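Local coordinates for protein CDP-glucose 4,6-dehydratase (Salmonella enterica subsp. enterica serovar Typhi, PDB 1WVG) that catalyses the NAD(+)-dependent conversion of CDP-D-glucose to CDP-4-dehydro-6-deoxy-D-glucose and water, a step in O-antigen sugar biosynthesis, at residues G153-P156 with Y157-S160; G199-A203 with K204-I208. All coordinates share one frame; numbering follows the deposited sequence.

Interaction 1: residues G153-P156 with Y157-S160. With CXY (cytidine-5'-diphospho-beta-D-xylose), chain D; APR (adenosine-5-diphosphoribose), chain C.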
loop_
_atom_site.group_PDB
_atom_site.type_symbol
_atom_site.label_atom_id
_atom_site.label_comp_id
_atom_site.label_asym_id
_atom_site.label_seq_id
_atom_site.Cartn_x
_atom_site.Cartn_y
_atom_site.Cartn_z
ATOM N N GLY A 153 -2.409 9.547 -13.652
ATOM C CA GLY A 153 -2.743 10.824 -14.289
ATOM C C GLY A 153 -4.160 10.784 -14.815
ATOM O O GLY A 153 -4.481 9.899 -15.576
ATOM N N TYR A 154 -5.004 11.708 -14.415
ATOM C CA TYR A 154 -6.394 11.707 -14.870
ATOM C C TYR A 154 -6.534 12.153 -16.324
ATOM O O TYR A 154 -7.049 11.400 -17.144
ATOM C CB TYR A 154 -7.224 12.564 -13.927
ATOM C CG TYR A 154 -8.707 12.661 -14.206
ATOM C CD1 TYR A 154 -9.629 12.017 -13.378
ATOM C CD2 TYR A 154 -9.176 13.459 -15.251
ATOM C CE1 TYR A 154 -10.999 12.154 -13.594
ATOM C CE2 TYR A 154 -10.544 13.588 -15.486
ATOM C CZ TYR A 154 -11.455 12.943 -14.648
ATOM O OH TYR A 154 -12.807 13.076 -14.843
ATOM N N ASP A 155 -6.032 13.349 -16.628
ATOM C CA ASP A 155 -6.072 13.908 -17.985
ATOM C C ASP A 155 -4.899 13.417 -18.856
ATOM O O ASP A 155 -3.917 12.861 -18.361
ATOM C CB ASP A 155 -6.028 15.431 -17.854
ATOM C CG ASP A 155 -4.796 15.804 -17.100
ATOM O OD1 ASP A 155 -4.702 15.703 -15.898
ATOM O OD2 ASP A 155 -3.834 16.175 -17.894
ATOM N N PRO A 156 -4.955 13.611 -20.177
ATOM C CA PRO A 156 -3.872 13.142 -21.068
ATOM C C PRO A 156 -2.463 13.674 -20.766
ATOM O O PRO A 156 -1.434 13.016 -20.948
ATOM C CB PRO A 156 -4.314 13.535 -22.478
ATOM C CG PRO A 156 -5.839 13.703 -22.405
ATOM C CD PRO A 156 -6.199 13.925 -20.944
ATOM N N TYR A 157 -2.405 14.905 -20.309
ATOM C CA TYR A 157 -1.107 15.473 -19.958
ATOM C C TYR A 157 -0.520 14.760 -18.716
ATOM O O TYR A 157 0.570 14.190 -18.758
ATOM C CB TYR A 157 -1.204 16.976 -19.695
ATOM C CG TYR A 157 0.087 17.397 -19.069
ATOM C CD1 TYR A 157 1.255 17.403 -19.829
ATOM C CD2 TYR A 157 0.153 17.782 -17.728
ATOM C CE1 TYR A 157 2.459 17.821 -19.266
ATOM C CE2 TYR A 157 1.355 18.171 -17.138
ATOM C CZ TYR A 157 2.518 18.178 -17.919
ATOM O OH TYR A 157 3.723 18.569 -17.379
ATOM N N SER A 158 -1.279 14.766 -17.610
ATOM C CA SER A 158 -0.838 14.108 -16.388
ATOM C C SER A 158 -0.399 12.703 -16.662
ATOM O O SER A 158 0.701 12.297 -16.299
ATOM C CB SER A 158 -1.994 13.979 -15.440
ATOM O OG SER A 158 -2.323 15.298 -15.092
ATOM N N ASN A 159 -1.321 11.968 -17.281
ATOM C CA ASN A 159 -1.125 10.573 -17.635
ATOM C C ASN A 159 0.069 10.338 -18.576
ATOM O O ASN A 159 0.764 9.329 -18.463
ATOM C CB ASN A 159 -2.448 9.996 -18.188
ATOM C CG ASN A 159 -2.396 8.497 -18.323
ATOM O OD1 ASN A 159 -1.973 7.971 -19.348
ATOM N ND2 ASN A 159 -2.799 7.790 -17.268
ATOM N N SER A 160 0.339 11.284 -19.495
ATOM C CA SER A 160 1.473 11.125 -20.401
ATOM C C SER A 160 2.816 11.162 -19.636
ATOM O O SER A 160 3.809 10.550 -20.033
ATOM C CB SER A 160 1.386 12.119 -21.560
ATOM O OG SER A 160 1.593 13.432 -21.054
HETATM O O1B CXY D . -1.126 22.810 -12.314
HETATM P PB CXY D . -1.144 23.151 -13.791
HETATM O O2B CXY D . -2.379 22.684 -14.516
HETATM O "O1'" CXY D . 0.195 22.526 -14.512
HETATM O O3A CXY D . -0.983 24.681 -13.640
HETATM P PA CXY D . -2.021 25.927 -13.921
HETATM O O1A CXY D . -1.221 27.153 -13.655
HETATM O O2A CXY D . -2.586 25.850 -15.284
HETATM O O5D CXY D . -3.161 25.637 -12.848
HETATM C C5D CXY D . -2.883 25.936 -11.473
HETATM C C4D CXY D . -4.187 25.951 -10.713
HETATM O O4D CXY D . -4.755 27.278 -10.840
HETATM C C3D CXY D . -5.262 24.946 -11.125
HETATM O O3D CXY D . -6.100 24.425 -10.031
HETATM C C2D CXY D . -6.053 25.852 -12.086
HETATM O O2D CXY D . -7.376 25.326 -12.227
HETATM C C1D CXY D . -6.066 27.142 -11.298
HETATM N N1 CXY D . -6.390 28.323 -12.105
HETATM C C6 CXY D . -5.578 28.687 -13.167
HETATM C C5 CXY D . -5.811 29.745 -13.904
HETATM C C4 CXY D . -6.939 30.578 -13.665
HETATM N N3 CXY D . -7.717 30.171 -12.569
HETATM C C2 CXY D . -7.505 29.064 -11.765
HETATM N N4 CXY D . -7.256 31.565 -14.320
HETATM O O2 CXY D . -8.250 28.752 -10.829
HETATM C "C1'" CXY D . 1.330 23.369 -14.423
HETATM C "C2'" CXY D . 2.044 23.251 -15.747
HETATM C "C3'" CXY D . 2.442 21.795 -15.894
HETATM C "C4'" CXY D . 3.355 21.377 -14.742
HETATM C "C5'" CXY D . 2.659 21.642 -13.413
HETATM O "O2'" CXY D . 1.184 23.603 -16.853
HETATM O "O3'" CXY D . 3.198 21.628 -17.108
HETATM O "O4'" CXY D . 3.707 20.001 -14.870
HETATM O "O5'" CXY D . 2.227 23.003 -13.329
HETATM N N1 APR C . 9.385 18.684 -30.346
HETATM C C2 APR C . 10.319 19.471 -29.761
HETATM N N3 APR C . 10.164 20.355 -28.822
HETATM C C4 APR C . 8.883 20.421 -28.404
HETATM C C5 APR C . 7.829 19.693 -28.858
HETATM C C6 APR C . 8.097 18.772 -29.915
HETATM N N6 APR C . 7.225 17.928 -30.492
HETATM N N7 APR C . 6.670 20.025 -28.167
HETATM C C8 APR C . 7.051 20.965 -27.316
HETATM N N9 APR C . 8.380 21.239 -27.420
HETATM C "C1'" APR C . 9.180 22.206 -26.688
HETATM C "C2'" APR C . 8.711 23.609 -26.952
HETATM O "O2'" APR C . 9.151 24.040 -28.248
HETATM C "C3'" APR C . 9.426 24.320 -25.801
HETATM O "O3'" APR C . 10.829 24.572 -25.967
HETATM O "O4'" APR C . 8.950 22.038 -25.325
HETATM C "C4'" APR C . 9.176 23.288 -24.668
HETATM C "C5'" APR C . 7.930 23.521 -23.866
HETATM O "O5'" APR C . 8.139 24.725 -23.088
HETATM P PA APR C . 6.903 25.510 -22.374
HETATM O O1A APR C . 5.585 25.337 -23.115
HETATM O O2A APR C . 7.411 26.909 -21.953
HETATM O O3A APR C . 6.735 24.659 -21.059
HETATM P PB APR C . 7.682 24.689 -19.737
HETATM O O1B APR C . 6.864 25.348 -18.652
HETATM O O2B APR C . 9.078 25.199 -20.042
HETATM O O5D APR C . 7.872 23.122 -19.522
HETATM C C5D APR C . 9.198 22.582 -19.645
HETATM O O4D APR C . 8.960 21.018 -17.734
HETATM O O1D APR C . 7.030 21.070 -16.413
HETATM C C1D APR C . 7.750 20.369 -17.466
HETATM O O2D APR C . 6.083 19.352 -18.947
HETATM C C2D APR C . 6.959 20.478 -18.748
HETATM O O3D APR C . 8.355 18.946 -19.924
HETATM C C3D APR C . 8.039 20.331 -19.805
HETATM C C4D APR C . 9.151 21.143 -19.182
#

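Interaction 2: residues G199-A203 with K204-I208. With CXY (cytidine-5'-diphospho-beta-D-xylose), chain D; APR (adenosine-5-diphosphoribose), chain C.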
loop_
_atom_site.group_PDB
_atom_site.type_symbol
_atom_site.label_atom_id
_atom_site.label_comp_id
_atom_site.label_asym_id
_atom_site.label_seq_id
_atom_site.Cartn_x
_atom_site.Cartn_y
_atom_site.Cartn_z
ATOM N N GLY A 199 9.267 35.228 -13.600
ATOM C CA GLY A 199 9.077 36.206 -14.663
ATOM C C GLY A 199 9.362 35.501 -15.998
ATOM O O GLY A 199 10.214 34.605 -16.058
ATOM N N GLY A 200 8.656 35.860 -17.075
ATOM C CA GLY A 200 8.958 35.242 -18.369
ATOM C C GLY A 200 8.119 34.071 -18.869
ATOM O O GLY A 200 8.555 33.415 -19.836
ATOM N N ASP A 201 6.943 33.798 -18.260
ATOM C CA ASP A 201 6.084 32.688 -18.695
ATOM C C ASP A 201 4.791 33.158 -19.307
ATOM O O ASP A 201 3.960 33.809 -18.630
ATOM C CB ASP A 201 5.739 31.675 -17.588
ATOM C CG ASP A 201 5.026 30.418 -18.065
ATOM O OD1 ASP A 201 4.406 29.692 -17.290
ATOM O OD2 ASP A 201 5.149 30.142 -19.356
ATOM N N TRP A 202 4.627 32.782 -20.582
ATOM C CA TRP A 202 3.437 33.193 -21.306
ATOM C C TRP A 202 2.484 32.074 -21.572
ATOM O O TRP A 202 1.465 32.341 -22.207
ATOM C CB TRP A 202 3.682 34.085 -22.567
ATOM C CG TRP A 202 4.037 35.486 -22.156
ATOM C CD1 TRP A 202 3.165 36.514 -21.930
ATOM C CD2 TRP A 202 5.349 35.998 -21.841
ATOM N NE1 TRP A 202 3.847 37.644 -21.518
ATOM C CE2 TRP A 202 5.189 37.361 -21.455
ATOM C CE3 TRP A 202 6.642 35.454 -21.883
ATOM C CZ2 TRP A 202 6.282 38.164 -21.106
ATOM C CZ3 TRP A 202 7.718 36.266 -21.558
ATOM C CH2 TRP A 202 7.549 37.598 -21.155
ATOM N N ALA A 203 2.820 30.850 -21.102
ATOM C CA ALA A 203 1.979 29.670 -21.297
ATOM C C ALA A 203 0.497 29.994 -21.153
ATOM O O ALA A 203 0.133 30.836 -20.327
ATOM C CB ALA A 203 2.316 28.544 -20.317
ATOM N N LYS A 204 -0.355 29.311 -21.942
ATOM C CA LYS A 204 -1.797 29.537 -21.894
ATOM C C LYS A 204 -2.456 28.824 -20.709
ATOM O O LYS A 204 -2.056 27.706 -20.368
ATOM C CB LYS A 204 -2.556 29.312 -23.221
ATOM C CG LYS A 204 -2.061 30.138 -24.411
ATOM C CD LYS A 204 -2.403 31.627 -24.351
ATOM C CE LYS A 204 -1.423 32.517 -25.118
ATOM N NZ LYS A 204 -0.200 31.822 -25.577
ATOM N N ASP A 205 -3.447 29.505 -20.101
ATOM C CA ASP A 205 -4.221 29.032 -18.967
ATOM C C ASP A 205 -3.484 28.901 -17.639
ATOM O O ASP A 205 -4.096 28.532 -16.623
ATOM C CB ASP A 205 -4.984 27.752 -19.313
ATOM C CG ASP A 205 -6.155 28.035 -20.205
ATOM O OD1 ASP A 205 -6.802 29.077 -20.164
ATOM O OD2 ASP A 205 -6.383 27.045 -21.032
ATOM N N ARG A 206 -2.190 29.208 -17.614
ATOM C CA ARG A 206 -1.473 29.087 -16.352
ATOM C C ARG A 206 -1.890 30.256 -15.506
ATOM O O ARG A 206 -2.225 31.300 -16.043
ATOM C CB ARG A 206 0.038 28.917 -16.497
ATOM C CG ARG A 206 0.451 27.604 -17.202
ATOM C CD ARG A 206 1.946 27.346 -16.980
ATOM N NE ARG A 206 2.427 26.101 -17.545
ATOM C CZ ARG A 206 3.672 25.914 -18.004
ATOM N NH1 ARG A 206 4.608 26.867 -17.998
ATOM N NH2 ARG A 206 4.017 24.726 -18.492
ATOM N N LEU A 207 -1.899 30.062 -14.203
ATOM C CA LEU A 207 -2.351 31.044 -13.250
ATOM C C LEU A 207 -1.695 32.408 -13.229
ATOM O O LEU A 207 -2.343 33.429 -13.389
ATOM C CB LEU A 207 -2.377 30.452 -11.841
ATOM C CG LEU A 207 -2.966 31.421 -10.820
ATOM C CD1 LEU A 207 -4.470 31.594 -11.092
ATOM C CD2 LEU A 207 -2.681 30.917 -9.402
ATOM N N ILE A 208 -0.404 32.409 -12.982
ATOM C CA ILE A 208 0.361 33.640 -12.904
ATOM C C ILE A 208 0.412 34.383 -14.223
ATOM O O ILE A 208 0.249 35.601 -14.248
ATOM C CB ILE A 208 1.746 33.335 -12.409
ATOM C CG1 ILE A 208 1.619 32.876 -10.956
ATOM C CG2 ILE A 208 2.577 34.592 -12.545
ATOM C CD1 ILE A 208 1.369 34.054 -9.999
HETATM O O1B CXY D . -1.126 22.810 -12.314
HETATM P PB CXY D . -1.144 23.151 -13.791
HETATM O O2B CXY D . -2.379 22.684 -14.516
HETATM O "O1'" CXY D . 0.195 22.526 -14.512
HETATM O O3A CXY D . -0.983 24.681 -13.640
HETATM P PA CXY D . -2.021 25.927 -13.921
HETATM O O1A CXY D . -1.221 27.153 -13.655
HETATM O O2A CXY D . -2.586 25.850 -15.284
HETATM O O5D CXY D . -3.161 25.637 -12.848
HETATM C C5D CXY D . -2.883 25.936 -11.473
HETATM C C4D CXY D . -4.187 25.951 -10.713
HETATM O O4D CXY D . -4.755 27.278 -10.840
HETATM C C3D CXY D . -5.262 24.946 -11.125
HETATM O O3D CXY D . -6.100 24.425 -10.031
HETATM C C2D CXY D . -6.053 25.852 -12.086
HETATM O O2D CXY D . -7.376 25.326 -12.227
HETATM C C1D CXY D . -6.066 27.142 -11.298
HETATM N N1 CXY D . -6.390 28.323 -12.105
HETATM C C6 CXY D . -5.578 28.687 -13.167
HETATM C C5 CXY D . -5.811 29.745 -13.904
HETATM C C4 CXY D . -6.939 30.578 -13.665
HETATM N N3 CXY D . -7.717 30.171 -12.569
HETATM C C2 CXY D . -7.505 29.064 -11.765
HETATM N N4 CXY D . -7.256 31.565 -14.320
HETATM O O2 CXY D . -8.250 28.752 -10.829
HETATM C "C1'" CXY D . 1.330 23.369 -14.423
HETATM C "C2'" CXY D . 2.044 23.251 -15.747
HETATM C "C3'" CXY D . 2.442 21.795 -15.894
HETATM C "C4'" CXY D . 3.355 21.377 -14.742
HETATM C "C5'" CXY D . 2.659 21.642 -13.413
HETATM O "O2'" CXY D . 1.184 23.603 -16.853
HETATM O "O3'" CXY D . 3.198 21.628 -17.108
HETATM O "O4'" CXY D . 3.707 20.001 -14.870
HETATM O "O5'" CXY D . 2.227 23.003 -13.329
HETATM N N1 APR C . 9.385 18.684 -30.346
HETATM C C2 APR C . 10.319 19.471 -29.761
HETATM N N3 APR C . 10.164 20.355 -28.822
HETATM C C4 APR C . 8.883 20.421 -28.404
HETATM C C5 APR C . 7.829 19.693 -28.858
HETATM C C6 APR C . 8.097 18.772 -29.915
HETATM N N6 APR C . 7.225 17.928 -30.492
HETATM N N7 APR C . 6.670 20.025 -28.167
HETATM C C8 APR C . 7.051 20.965 -27.316
HETATM N N9 APR C . 8.380 21.239 -27.420
HETATM C "C1'" APR C . 9.180 22.206 -26.688
HETATM C "C2'" APR C . 8.711 23.609 -26.952
HETATM O "O2'" APR C . 9.151 24.040 -28.248
HETATM C "C3'" APR C . 9.426 24.320 -25.801
HETATM O "O3'" APR C . 10.829 24.572 -25.967
HETATM O "O4'" APR C . 8.950 22.038 -25.325
HETATM C "C4'" APR C . 9.176 23.288 -24.668
HETATM C "C5'" APR C . 7.930 23.521 -23.866
HETATM O "O5'" APR C . 8.139 24.725 -23.088
HETATM P PA APR C . 6.903 25.510 -22.374
HETATM O O1A APR C . 5.585 25.337 -23.115
HETATM O O2A APR C . 7.411 26.909 -21.953
HETATM O O3A APR C . 6.735 24.659 -21.059
HETATM P PB APR C . 7.682 24.689 -19.737
HETATM O O1B APR C . 6.864 25.348 -18.652
HETATM O O2B APR C . 9.078 25.199 -20.042
HETATM O O5D APR C . 7.872 23.122 -19.522
HETATM C C5D APR C . 9.198 22.582 -19.645
HETATM O O4D APR C . 8.960 21.018 -17.734
HETATM O O1D APR C . 7.030 21.070 -16.413
HETATM C C1D APR C . 7.750 20.369 -17.466
HETATM O O2D APR C . 6.083 19.352 -18.947
HETATM C C2D APR C . 6.959 20.478 -18.748
HETATM O O3D APR C . 8.355 18.946 -19.924
HETATM C C3D APR C . 8.039 20.331 -19.805
HETATM C C4D APR C . 9.151 21.143 -19.182
#

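Interaction 1: residues G153-P156 with Y157-S160
Asp155 and Ser158 meet through both oxygens of one carboxylate, a compact example of a side chain closing the start of a helix. Asp155 OD2 accepts from Ser158 N at 2.9 Å, the N-H coming from above the carboxylate plane. Asp155 OD1 takes the Ser158 OG hydroxyl at 2.5 Å on its syn side. What brings the carboxylate back over the first helical turn is the Asp155 first torsion (chi1 57°), which tucks CG between its own N and carbonyl carbon. Asp155 is thus the N-cap of helix 156-175, with Pro156 as the first residue inside it. Backbone bonds follow at once: Asn159 N to Asp155 O at 3.0 Å and Ser160 N to Pro156 O at 2.9 Å.

The preceding loop folds onto the same turn. Gly153 CA lies 3.4 Å from Ser158 CB, and Asn159 ND2 reaches a lone pair of Gly153 O at 3.2 Å, while Asn159 OD1 is held by Tyr104 of helix 100-121. Beyond Asn159 and Pro156 lies the second subunit.

With CG anti to N (chi1 168°), the ring of Tyr157, the tyrosine of the YxxxK motif of short-chain dehydrogenases/reductases, runs out to the ligands. Its OH hydrogen-bonds both APR O2D, near the ring plane, and CXY O4', each at 2.9 Å. The capping carboxylate, buried at a helix start and given two donors, is probably favoured as an anion, and it fixes the turn from which that hydroxyl reaches cofactor fragment and sugar alike.

Interaction 2: residues G199-A203 with K204-I208
Arg206 swings back across the loop to form a salt bridge with Asp201, NH1 to OD1 at 2.9 Å. The bond is nearly in the guanidinium plane but 31° out of the carboxylate plane, on the syn side of OD1, and the two flat groups are turned 56° against each other. The guanidinium edge also meets both ligands. NH1 and NH2 grip the same phosphate oxygen, APR O1B, the closer being NH1 at 2.8 Å, while NE donates to the xylose hydroxyl CXY O2' at 2.9 Å. The Ala203 methyl covers one guanidinium face and packs on the aliphatic stem, with CB 3.6 Å from Arg206 CD. One arginine, extended from CG to NE, therefore ties an acidic side chain, the cofactor fragment and the nucleotide sugar together at its edges.

The loop is shaped to present that acid. Asp201 OD2 accepts from Ala203 N at 3.0 Å, an Asx turn, so the carboxylate is held on both oxygens. In this Rossmann-fold enzyme the loop leads from strand 187-197 to helix 207-216, of which Arg206 is the N-cap. Leu207 N, at the helix start, donates to the phosphate oxygen CXY O1A at 3.0 Å, and Leu207 CD1 comes within 3.6 Å of CXY C5 on the cytosine ring. Asp205, also in the CXY pocket, has its carboxylate in a salt bridge with Arg94. The Trp202 ring leads off the turn and packs against helix 322-337, meeting Trp336 edge-to-face.

Only at Lys204 does the fit slacken: its side chain is exposed to solvent and poorly ordered, in contrast to the closely gripped arginine two residues on.

In the fold
Both interactions lie where a loop of the Rossmann fold passes into a helix, and both reach APR and CXY, yet they do not touch: their nearest atoms are about 6 Å apart and their centres about 20 Å. Interaction 1, on helix 156-175, is buried and borders the second subunit; it is built on neutral hydroxyl and amide groups around one capping carboxylate, and sends a single phenol to the sugar and ribose hydroxyls. Interaction 2, before helix 207-216, is partly buried, with an exposed lysine on one side and no other protein chain touching it. Its chemistry is largely charged, centred on an arginine that meets a phosphate oxygen of APR and a hydroxyl of CXY.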